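Local coordinates for protein GCN5-related N-acetyltransferase (Kribbella flavida, PDB 4MY0) that probably transfers an acetyl group from acetyl-CoA to an amino group of its substrate, possibly an aminoglycoside as in related GNAT enzymes, at residues Leu132-Phe143 / Ala275-Arg283; Arg183-Pro191 / Ala384-Phe392. All blocks are in the same frame, centred on the assembly; numbering follows the deposited sequence.

Contact 1: residues Leu132-Phe143 / Ala275-Arg283; sequences LGYEFGGHRYRF and AHVQRWMLR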
loop_
_atom_site.group_PDB
_atom_site.type_symbol
_atom_site.label_atom_id
_atom_site.label_comp_id
_atom_site.label_asym_id
_atom_site.label_seq_id
_atom_site.Cartn_x
_atom_site.Cartn_y
_atom_site.Cartn_z
ATOM N N LEU C 132 33.646 -0.324 -20.512
ATOM C CA LEU C 132 33.978 -1.261 -21.596
ATOM C C LEU C 132 33.472 -0.810 -22.961
ATOM O O LEU C 132 33.713 -1.486 -23.970
ATOM C CB LEU C 132 33.404 -2.647 -21.293
ATOM C CG LEU C 132 34.125 -3.366 -20.161
ATOM C CD1 LEU C 132 33.170 -4.312 -19.504
ATOM C CD2 LEU C 132 35.334 -4.108 -20.694
ATOM N N GLY C 133 32.747 0.307 -23.005
ATOM C CA GLY C 133 32.346 0.860 -24.281
ATOM C C GLY C 133 30.875 0.753 -24.651
ATOM O O GLY C 133 30.491 1.211 -25.723
ATOM N N TYR C 134 30.045 0.174 -23.782
ATOM C CA TYR C 134 28.621 0.072 -24.071
ATOM C C TYR C 134 27.916 1.399 -23.780
ATOM O O TYR C 134 28.351 2.162 -22.911
ATOM C CB TYR C 134 27.972 -1.006 -23.200
ATOM C CG TYR C 134 28.283 -2.440 -23.600
ATOM C CD1 TYR C 134 27.350 -3.202 -24.306
ATOM C CD2 TYR C 134 29.489 -3.046 -23.238
ATOM C CE1 TYR C 134 27.617 -4.528 -24.656
ATOM C CE2 TYR C 134 29.761 -4.370 -23.577
ATOM C CZ TYR C 134 28.821 -5.107 -24.290
ATOM O OH TYR C 134 29.087 -6.426 -24.644
ATOM N N GLU C 135 26.820 1.667 -24.486
ATOM C CA GLU C 135 25.966 2.801 -24.126
ATOM C C GLU C 135 24.515 2.426 -24.380
ATOM O O GLU C 135 24.245 1.528 -25.185
ATOM C CB GLU C 135 26.348 4.068 -24.915
ATOM C CG GLU C 135 25.729 5.378 -24.353
ATOM C CD GLU C 135 25.772 5.435 -22.819
ATOM O OE1 GLU C 135 24.737 5.111 -22.180
ATOM O OE2 GLU C 135 26.842 5.778 -22.253
ATOM N N PHE C 136 23.584 3.093 -23.688
ATOM C CA PHE C 136 22.156 2.873 -23.939
ATOM C C PHE C 136 21.818 3.061 -25.409
ATOM O O PHE C 136 22.264 4.030 -26.043
ATOM C CB PHE C 136 21.281 3.763 -23.052
ATOM C CG PHE C 136 21.253 3.320 -21.610
ATOM C CD1 PHE C 136 20.947 1.998 -21.278
ATOM C CD2 PHE C 136 21.586 4.197 -20.596
ATOM C CE1 PHE C 136 20.934 1.568 -19.943
ATOM C CE2 PHE C 136 21.573 3.783 -19.259
ATOM C CZ PHE C 136 21.238 2.465 -18.935
ATOM N N GLY C 137 21.053 2.112 -25.947
ATOM C CA GLY C 137 20.763 2.082 -27.368
ATOM C C GLY C 137 19.278 2.026 -27.676
ATOM O O GLY C 137 18.868 2.300 -28.805
ATOM N N GLY C 138 18.463 1.655 -26.689
ATOM C CA GLY C 138 17.029 1.537 -26.931
ATOM C C GLY C 138 16.245 1.131 -25.701
ATOM O O GLY C 138 16.811 1.010 -24.617
ATOM N N HIS C 139 14.941 0.903 -25.871
ATOM C CA HIS C 139 14.050 0.711 -24.734
ATOM C C HIS C 139 13.236 -0.571 -24.830
ATOM O O HIS C 139 13.180 -1.209 -25.880
ATOM C CB HIS C 139 13.092 1.902 -24.618
ATOM C CG HIS C 139 13.777 3.213 -24.368
ATOM N ND1 HIS C 139 14.311 3.982 -25.382
ATOM C CD2 HIS C 139 14.012 3.893 -23.218
ATOM C CE1 HIS C 139 14.841 5.082 -24.868
ATOM N NE2 HIS C 139 14.675 5.052 -23.558
ATOM N N ARG C 140 12.620 -0.949 -23.714
ATOM C CA ARG C 140 11.598 -1.981 -23.711
ATOM C C ARG C 140 10.441 -1.380 -22.933
ATOM O O ARG C 140 10.616 -0.958 -21.787
ATOM C CB ARG C 140 12.118 -3.240 -23.025
ATOM C CG ARG C 140 11.113 -4.395 -22.961
ATOM C CD ARG C 140 11.686 -5.505 -22.088
ATOM N NE ARG C 140 10.846 -6.700 -22.047
ATOM C CZ ARG C 140 10.476 -7.311 -20.926
ATOM N NH1 ARG C 140 9.727 -8.402 -20.992
ATOM N NH2 ARG C 140 10.848 -6.834 -19.739
ATOM N N TYR C 141 9.274 -1.297 -23.564
ATOM C CA TYR C 141 8.131 -0.600 -22.970
ATOM C C TYR C 141 7.053 -1.594 -22.585
ATOM O O TYR C 141 6.760 -2.516 -23.352
ATOM C CB TYR C 141 7.496 0.366 -23.980
ATOM C CG TYR C 141 8.383 1.467 -24.508
ATOM C CD1 TYR C 141 8.417 2.719 -23.900
ATOM C CD2 TYR C 141 9.145 1.271 -25.650
ATOM C CE1 TYR C 141 9.213 3.738 -24.407
ATOM C CE2 TYR C 141 9.944 2.281 -26.162
ATOM C CZ TYR C 141 9.974 3.509 -25.540
ATOM O OH TYR C 141 10.775 4.506 -26.061
ATOM N N ARG C 142 6.436 -1.391 -21.422
ATOM C CA ARG C 142 5.234 -2.150 -21.085
ATOM C C ARG C 142 4.071 -1.195 -20.835
ATOM O O ARG C 142 4.166 -0.311 -19.990
ATOM C CB ARG C 142 5.431 -3.081 -19.867
ATOM C CG ARG C 142 4.335 -4.191 -19.792
ATOM C CD ARG C 142 4.256 -4.879 -18.417
ATOM N NE ARG C 142 3.763 -3.981 -17.371
ATOM C CZ ARG C 142 3.413 -4.380 -16.152
ATOM N NH1 ARG C 142 3.496 -5.661 -15.835
ATOM N NH2 ARG C 142 2.985 -3.503 -15.249
ATOM N N PHE C 143 2.978 -1.375 -21.567
ATOM C CA PHE C 143 1.792 -0.548 -21.361
ATOM C C PHE C 143 0.639 -1.391 -20.829
ATOM O O PHE C 143 0.624 -2.610 -21.016
ATOM C CB PHE C 143 1.397 0.161 -22.664
ATOM C CG PHE C 143 2.412 1.184 -23.114
ATOM C CD1 PHE C 143 2.516 2.410 -22.464
ATOM C CD2 PHE C 143 3.275 0.912 -24.164
ATOM C CE1 PHE C 143 3.469 3.355 -22.866
ATOM C CE2 PHE C 143 4.226 1.855 -24.577
ATOM C CZ PHE C 143 4.318 3.069 -23.930
ATOM N N ALA C 275 3.608 3.400 -16.799
ATOM C CA ALA C 275 4.179 2.413 -17.726
ATOM C C ALA C 275 5.557 1.990 -17.248
ATOM O O ALA C 275 6.143 2.627 -16.362
ATOM C CB ALA C 275 4.274 2.995 -19.130
ATOM N N HIS C 276 6.069 0.914 -17.837
ATOM C CA HIS C 276 7.428 0.462 -17.558
ATOM C C HIS C 276 8.275 0.856 -18.745
ATOM O O HIS C 276 7.886 0.612 -19.889
ATOM C CB HIS C 276 7.492 -1.061 -17.405
ATOM C CG HIS C 276 6.877 -1.571 -16.143
ATOM N ND1 HIS C 276 6.796 -2.915 -15.850
ATOM C CD2 HIS C 276 6.317 -0.919 -15.095
ATOM C CE1 HIS C 276 6.217 -3.070 -14.669
ATOM N NE2 HIS C 276 5.916 -1.875 -14.191
ATOM N N VAL C 277 9.418 1.478 -18.468
ATOM C CA VAL C 277 10.369 1.844 -19.497
ATOM C C VAL C 277 11.727 1.337 -19.018
ATOM O O VAL C 277 12.247 1.844 -18.024
ATOM C CB VAL C 277 10.401 3.378 -19.715
ATOM C CG1 VAL C 277 11.359 3.744 -20.840
ATOM C CG2 VAL C 277 8.994 3.910 -20.029
ATOM N N GLN C 278 12.260 0.302 -19.679
ATOM C CA GLN C 278 13.592 -0.233 -19.353
ATOM C C GLN C 278 14.516 0.139 -20.490
ATOM O O GLN C 278 14.040 0.415 -21.585
ATOM C CB GLN C 278 13.575 -1.762 -19.220
ATOM C CG GLN C 278 12.767 -2.283 -18.040
ATOM C CD GLN C 278 12.573 -3.781 -18.094
ATOM O OE1 GLN C 278 11.947 -4.299 -19.021
ATOM N NE2 GLN C 278 13.114 -4.490 -17.109
ATOM N N ARG C 279 15.824 0.177 -20.239
ATOM C CA ARG C 279 16.783 0.480 -21.306
ATOM C C ARG C 279 17.760 -0.664 -21.502
ATOM O O ARG C 279 18.118 -1.340 -20.546
ATOM C CB ARG C 279 17.556 1.765 -20.991
ATOM C CG ARG C 279 16.664 2.976 -20.902
ATOM C CD ARG C 279 17.303 4.152 -20.172
ATOM N NE ARG C 279 16.284 5.189 -20.011
ATOM C CZ ARG C 279 15.341 5.167 -19.072
ATOM N NH1 ARG C 279 14.444 6.144 -19.016
ATOM N NH2 ARG C 279 15.295 4.178 -18.178
ATOM N N TRP C 280 18.202 -0.880 -22.740
ATOM C CA TRP C 280 19.286 -1.824 -22.962
ATOM C C TRP C 280 20.459 -1.133 -23.644
ATOM O O TRP C 280 20.283 -0.108 -24.310
ATOM C CB TRP C 280 18.805 -3.032 -23.779
ATOM C CG TRP C 280 17.943 -2.674 -24.949
ATOM C CD1 TRP C 280 16.583 -2.639 -24.974
ATOM C CD2 TRP C 280 18.382 -2.327 -26.272
ATOM N NE1 TRP C 280 16.143 -2.287 -26.233
ATOM C CE2 TRP C 280 17.232 -2.096 -27.049
ATOM C CE3 TRP C 280 19.641 -2.214 -26.880
ATOM C CZ2 TRP C 280 17.299 -1.730 -28.411
ATOM C CZ3 TRP C 280 19.711 -1.857 -28.233
ATOM C CH2 TRP C 280 18.550 -1.616 -28.979
HETATM N N MSE C 281 21.654 -1.692 -23.472
HETATM C CA MSE C 281 22.858 -1.077 -24.018
HETATM C C MSE C 281 23.355 -1.796 -25.250
HETATM O O MSE C 281 23.029 -2.962 -25.459
HETATM C CB MSE C 281 23.968 -1.045 -22.981
HETATM C CG MSE C 281 23.733 -0.004 -21.905
HETATM SE SE MSE C 281 25.254 0.055 -20.693
HETATM C CE MSE C 281 24.788 1.719 -19.792
ATOM N N LEU C 282 24.156 -1.084 -26.044
ATOM C CA LEU C 282 24.679 -1.581 -27.309
ATOM C C LEU C 282 26.165 -1.269 -27.386
ATOM O O LEU C 282 26.609 -0.237 -26.872
ATOM C CB LEU C 282 23.976 -0.862 -28.460
ATOM C CG LEU C 282 24.415 -1.235 -29.870
ATOM C CD1 LEU C 282 24.031 -2.684 -30.138
ATOM C CD2 LEU C 282 23.775 -0.299 -30.895
ATOM N N ARG C 283 26.936 -2.153 -28.012
ATOM C CA ARG C 283 28.320 -1.831 -28.365
ATOM C C ARG C 283 28.650 -2.342 -29.771
ATOM O O ARG C 283 28.237 -3.443 -30.134
ATOM C CB ARG C 283 29.301 -2.452 -27.366
ATOM C CG ARG C 283 30.722 -1.901 -27.500
ATOM C CD ARG C 283 31.793 -2.876 -26.986
ATOM N NE ARG C 283 32.996 -2.158 -26.553
ATOM C CZ ARG C 283 33.891 -1.616 -27.381
ATOM N NH1 ARG C 283 33.731 -1.702 -28.699
ATOM N NH2 ARG C 283 34.948 -0.975 -26.893
HETATM O O HOH W 1 15.531 6.863 -21.911
HETATM O O HOH W 2 9.630 -2.765 -19.722
#

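Contact 2: residues Arg183-Pro191 / Ala384-Phe392; sequences RASGLLVWP and AAPYMLDYF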
loop_
_atom_site.group_PDB
_atom_site.type_symbol
_atom_site.label_atom_id
_atom_site.label_comp_id
_atom_site.label_asym_id
_atom_site.label_seq_id
_atom_site.Cartn_x
_atom_site.Cartn_y
_atom_site.Cartn_z
ATOM N N ARG C 183 10.909 -1.153 -41.358
ATOM C CA ARG C 183 12.325 -0.854 -41.101
ATOM C C ARG C 183 12.618 -0.818 -39.608
ATOM O O ARG C 183 13.285 0.093 -39.112
ATOM C CB ARG C 183 12.743 0.464 -41.755
ATOM C CG ARG C 183 12.871 0.369 -43.259
ATOM C CD ARG C 183 12.754 1.735 -43.880
ATOM N NE ARG C 183 11.487 1.885 -44.585
ATOM C CZ ARG C 183 10.490 2.670 -44.193
ATOM N NH1 ARG C 183 10.604 3.402 -43.093
ATOM N NH2 ARG C 183 9.376 2.727 -44.914
ATOM N N ALA C 184 12.105 -1.814 -38.896
ATOM C CA ALA C 184 12.193 -1.843 -37.445
ATOM C C ALA C 184 13.636 -1.986 -36.965
ATOM O O ALA C 184 14.490 -2.546 -37.664
ATOM C CB ALA C 184 11.340 -2.971 -36.896
ATOM N N SER C 185 13.895 -1.496 -35.755
ATOM C CA SER C 185 15.223 -1.587 -35.161
ATOM C C SER C 185 15.109 -2.030 -33.713
ATOM O O SER C 185 14.138 -1.686 -33.023
ATOM C CB SER C 185 15.923 -0.222 -35.214
ATOM O OG SER C 185 16.322 0.108 -36.534
ATOM N N GLY C 186 16.102 -2.778 -33.249
ATOM C CA GLY C 186 16.197 -3.100 -31.836
ATOM C C GLY C 186 15.746 -4.512 -31.520
ATOM O O GLY C 186 16.317 -5.164 -30.646
ATOM N N LEU C 187 14.732 -4.993 -32.235
ATOM C CA LEU C 187 14.109 -6.282 -31.911
ATOM C C LEU C 187 15.040 -7.500 -32.024
ATOM O O LEU C 187 15.870 -7.577 -32.936
ATOM C CB LEU C 187 12.868 -6.469 -32.782
ATOM C CG LEU C 187 11.804 -5.446 -32.397
ATOM C CD1 LEU C 187 11.354 -4.607 -33.572
ATOM C CD2 LEU C 187 10.630 -6.148 -31.741
ATOM N N LEU C 188 14.888 -8.451 -31.100
ATOM C CA LEU C 188 15.667 -9.688 -31.138
ATOM C C LEU C 188 15.141 -10.660 -32.196
ATOM O O LEU C 188 13.933 -10.742 -32.431
ATOM C CB LEU C 188 15.639 -10.397 -29.784
ATOM C CG LEU C 188 16.229 -9.728 -28.547
ATOM C CD1 LEU C 188 16.150 -10.662 -27.352
ATOM C CD2 LEU C 188 17.650 -9.345 -28.821
ATOM N N VAL C 189 16.058 -11.397 -32.817
ATOM C CA VAL C 189 15.709 -12.563 -33.625
ATOM C C VAL C 189 16.178 -13.802 -32.861
ATOM O O VAL C 189 17.371 -13.943 -32.580
ATOM C CB VAL C 189 16.433 -12.552 -34.976
ATOM C CG1 VAL C 189 16.097 -13.815 -35.762
ATOM C CG2 VAL C 189 16.082 -11.309 -35.764
ATOM N N TRP C 190 15.249 -14.684 -32.510
ATOM C CA TRP C 190 15.591 -15.913 -31.808
ATOM C C TRP C 190 15.713 -17.058 -32.799
ATOM O O TRP C 190 15.065 -17.047 -33.845
ATOM C CB TRP C 190 14.497 -16.274 -30.794
ATOM C CG TRP C 190 14.380 -15.346 -29.625
ATOM C CD1 TRP C 190 13.660 -14.184 -29.560
ATOM C CD2 TRP C 190 14.982 -15.518 -28.337
ATOM N NE1 TRP C 190 13.795 -13.618 -28.309
ATOM C CE2 TRP C 190 14.600 -14.424 -27.541
ATOM C CE3 TRP C 190 15.815 -16.493 -27.780
ATOM C CZ2 TRP C 190 15.026 -14.278 -26.218
ATOM C CZ3 TRP C 190 16.232 -16.348 -26.472
ATOM C CH2 TRP C 190 15.845 -15.256 -25.709
ATOM N N PRO C 191 16.530 -18.070 -32.465
ATOM C CA PRO C 191 16.539 -19.308 -33.264
ATOM C C PRO C 191 15.133 -19.910 -33.363
ATOM O O PRO C 191 14.350 -19.767 -32.417
ATOM C CB PRO C 191 17.433 -20.241 -32.447
ATOM C CG PRO C 191 18.301 -19.320 -31.612
ATOM C CD PRO C 191 17.440 -18.129 -31.305
ATOM N N ALA C 384 12.561 4.538 -37.144
ATOM C CA ALA C 384 11.797 4.188 -35.947
ATOM C C ALA C 384 12.713 3.995 -34.733
ATOM O O ALA C 384 13.846 3.519 -34.859
ATOM C CB ALA C 384 10.957 2.947 -36.195
ATOM N N ALA C 385 12.217 4.374 -33.562
ATOM C CA ALA C 385 12.992 4.275 -32.329
ATOM C C ALA C 385 13.237 2.803 -31.981
ATOM O O ALA C 385 12.292 2.000 -31.968
ATOM C CB ALA C 385 12.255 4.987 -31.195
ATOM N N PRO C 386 14.502 2.439 -31.691
ATOM C CA PRO C 386 14.790 1.023 -31.431
ATOM C C PRO C 386 14.141 0.570 -30.143
ATOM O O PRO C 386 14.143 1.303 -29.147
ATOM C CB PRO C 386 16.322 0.977 -31.302
ATOM C CG PRO C 386 16.734 2.388 -31.009
ATOM C CD PRO C 386 15.712 3.281 -31.636
ATOM N N TYR C 387 13.575 -0.629 -30.169
ATOM C CA TYR C 387 12.988 -1.199 -28.968
ATOM C C TYR C 387 13.067 -2.702 -29.077
ATOM O O TYR C 387 13.394 -3.252 -30.135
ATOM C CB TYR C 387 11.525 -0.773 -28.810
ATOM C CG TYR C 387 10.595 -1.418 -29.816
ATOM C CD1 TYR C 387 9.805 -2.516 -29.467
ATOM C CD2 TYR C 387 10.507 -0.936 -31.119
ATOM C CE1 TYR C 387 8.948 -3.115 -30.394
ATOM C CE2 TYR C 387 9.655 -1.530 -32.054
ATOM C CZ TYR C 387 8.878 -2.616 -31.678
ATOM O OH TYR C 387 8.036 -3.205 -32.590
HETATM N N MSE C 388 12.728 -3.358 -27.978
HETATM C CA MSE C 388 12.831 -4.793 -27.862
HETATM C C MSE C 388 11.599 -5.230 -27.082
HETATM O O MSE C 388 11.106 -4.472 -26.237
HETATM C CB MSE C 388 14.084 -5.129 -27.043
HETATM C CG MSE C 388 14.744 -6.414 -27.391
HETATM SE SE MSE C 388 16.316 -6.579 -26.261
HETATM C CE MSE C 388 17.580 -5.647 -27.370
ATOM N N LEU C 389 11.107 -6.437 -27.343
ATOM C CA LEU C 389 9.992 -6.975 -26.567
ATOM C C LEU C 389 10.492 -7.805 -25.394
ATOM O O LEU C 389 9.799 -7.948 -24.380
ATOM C CB LEU C 389 9.081 -7.828 -27.453
ATOM C CG LEU C 389 8.608 -7.066 -28.680
ATOM C CD1 LEU C 389 7.943 -8.017 -29.680
ATOM C CD2 LEU C 389 7.671 -5.908 -28.282
ATOM N N ASP C 390 11.699 -8.347 -25.526
ATOM C CA ASP C 390 12.191 -9.314 -24.554
ATOM C C ASP C 390 13.214 -8.712 -23.602
ATOM O O ASP C 390 13.894 -7.743 -23.937
ATOM C CB ASP C 390 12.837 -10.511 -25.268
ATOM C CG ASP C 390 11.956 -11.093 -26.361
ATOM O OD1 ASP C 390 10.967 -11.779 -26.026
ATOM O OD2 ASP C 390 12.258 -10.867 -27.554
ATOM N N TYR C 391 13.321 -9.311 -22.421
ATOM C CA TYR C 391 14.425 -9.055 -21.510
ATOM C C TYR C 391 15.299 -10.301 -21.517
ATOM O O TYR C 391 14.783 -11.408 -21.700
ATOM C CB TYR C 391 13.883 -8.820 -20.098
ATOM C CG TYR C 391 14.966 -8.714 -19.057
ATOM C CD1 TYR C 391 15.585 -7.503 -18.802
ATOM C CD2 TYR C 391 15.387 -9.834 -18.342
ATOM C CE1 TYR C 391 16.592 -7.398 -17.848
ATOM C CE2 TYR C 391 16.387 -9.742 -17.395
ATOM C CZ TYR C 391 16.991 -8.518 -17.154
ATOM O OH TYR C 391 18.003 -8.415 -16.209
ATOM N N PHE C 392 16.611 -10.138 -21.328
ATOM C CA PHE C 392 17.502 -11.297 -21.147
ATOM C C PHE C 392 18.661 -10.929 -20.235
ATOM O O PHE C 392 18.947 -9.736 -20.069
ATOM C CB PHE C 392 18.030 -11.830 -22.489
ATOM C CG PHE C 392 18.852 -10.821 -23.270
ATOM C CD1 PHE C 392 18.230 -9.899 -24.098
ATOM C CD2 PHE C 392 20.241 -10.795 -23.159
ATOM C CE1 PHE C 392 18.975 -8.959 -24.822
ATOM C CE2 PHE C 392 21.005 -9.859 -23.880
ATOM C CZ PHE C 392 20.367 -8.945 -24.711
ATOM O OXT PHE C 392 19.321 -11.807 -19.656
HETATM O O HOH W 3 11.801 0.024 -34.467
HETATM O O HOH W 4 12.518 -8.416 -28.932
#

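Contact 1: residues Leu132-Phe143 / Ala275-Arg283
Two glycines, Gly-137 and Gly-138, lie opposite the single residue Trp-280 and form a classic beta bulge in an otherwise regular antiparallel ladder. Trp-280 O takes a hydrogen bond from Gly-137 N at 2.9 Å and a weak one from Gly-138 N. The indole lies over the glycine backbone, with Gly-138 CA 3.9 Å from the centroid of its six-membered ring. The Trp-280 chi1 of 44° sets CG between the backbone N and the carbonyl carbon and lays the ring on the neighbouring strand. Beside the bulge, the Phe-136 ring is sandwiched. Met-281 CE sits over one face, 3.8 Å from the centroid, and Arg-279 CD covers the opposite face.

Further along, Arg-140 NH2 bonds to Gln-278 OE1 (2.9 Å), on a lone pair and near the guanidinium plane. Arg-140 NE is held by Leu-389 O. The Arg-142 guanidinium stacks flat on the His-276 ring, centres 3.9 Å apart and planes at 10°. At the other end, Arg-283 NE reaches Leu-132 O (2.8 Å) within both the guanidinium and carbonyl planes. Arg-283 NH2 also meets Asp-310 in a salt bridge. Ala-275 and His-276 also pair with a strand of the second subunit. The arrangement is a bulged antiparallel strand pair that joins the two GNAT regions of the chain.

Contact 2: residues Arg183-Pro191 / Ala384-Phe392
The Tyr-387 ring carries Leu-187 on one face, with Leu-187 CG offset toward the rim. Both methyl branches of the leucine reach the phenol end. Leu-187 CD1 is 3.7 Å from Tyr-387 CZ. At the ring edge, in plane, are Ala-385 O and Leu-389 CD2 from its own segment. Tyr-387 has CG between the backbone N and the carbonyl carbon (chi1 71°), which turns the ring back toward Leu-187 although its CB points away. The Trp-190 indole is met at its edge by Asp-390 OD2. The hydrogen bond from Trp-190 NE1 to Asp-390 OD2 is straight (173°) but weak, at 3.2 Å. The carboxylate stands almost perpendicular to the indole, with planes 88° apart. Phe-392 has Met-388 SE at its edge, in plane, and Leu-188 CD1 comes to the ring obliquely.

Leu-188 CG also rests on Met-388 CG at 3.8 Å. Leu-187 CD2 lies 3.8 Å from Leu-389 CG. One direct backbone bond joins the segments, from Tyr-387 N to Ser-185 O (3.1 Å). Gly-186 C lies 3.0 Å from Tyr-387 O, so the two backbones run very close here. Two waters bridge the segments as well. One water accepts from Leu-188 N and Leu-389 N and donates to Asp-390 OD2 at 2.8 Å. Another links Ser-185 N to Ala-385 O. Asp-390 OD2 receives two bonds, a weak one from the indole and one from water, which would be consistent with a charged carboxylate.

The 183-191 segment also forms backbone hydrogen bonds to strand 61-75, and Trp-190 and Phe-392 both meet Phe-71 edge-to-face. Apolar packing and water bridges, more than direct backbone pairing, fasten the C-terminal tail to this GNAT region.

From the N terminus, the chain passes 132-143 first and then 183-191. It returns at 275-283, where contact 1 closes a loop of 131 intervening residues. The chain then runs through the region of the sterol carrier protein family and ends at 384-392. There contact 2 closes a loop of 192 residues. The two loops cross, because their segments alternate along the sequence. The centres of contacts 1 and 2 are about 11 Å apart. They meet through the C-terminal tail, where Met-388 N probably bonds to His-139 O. Strand 135-146 thus has strand 274-284 along it and the end of the chain against it. The crossing brings the tail onto both 132-143 and 183-191.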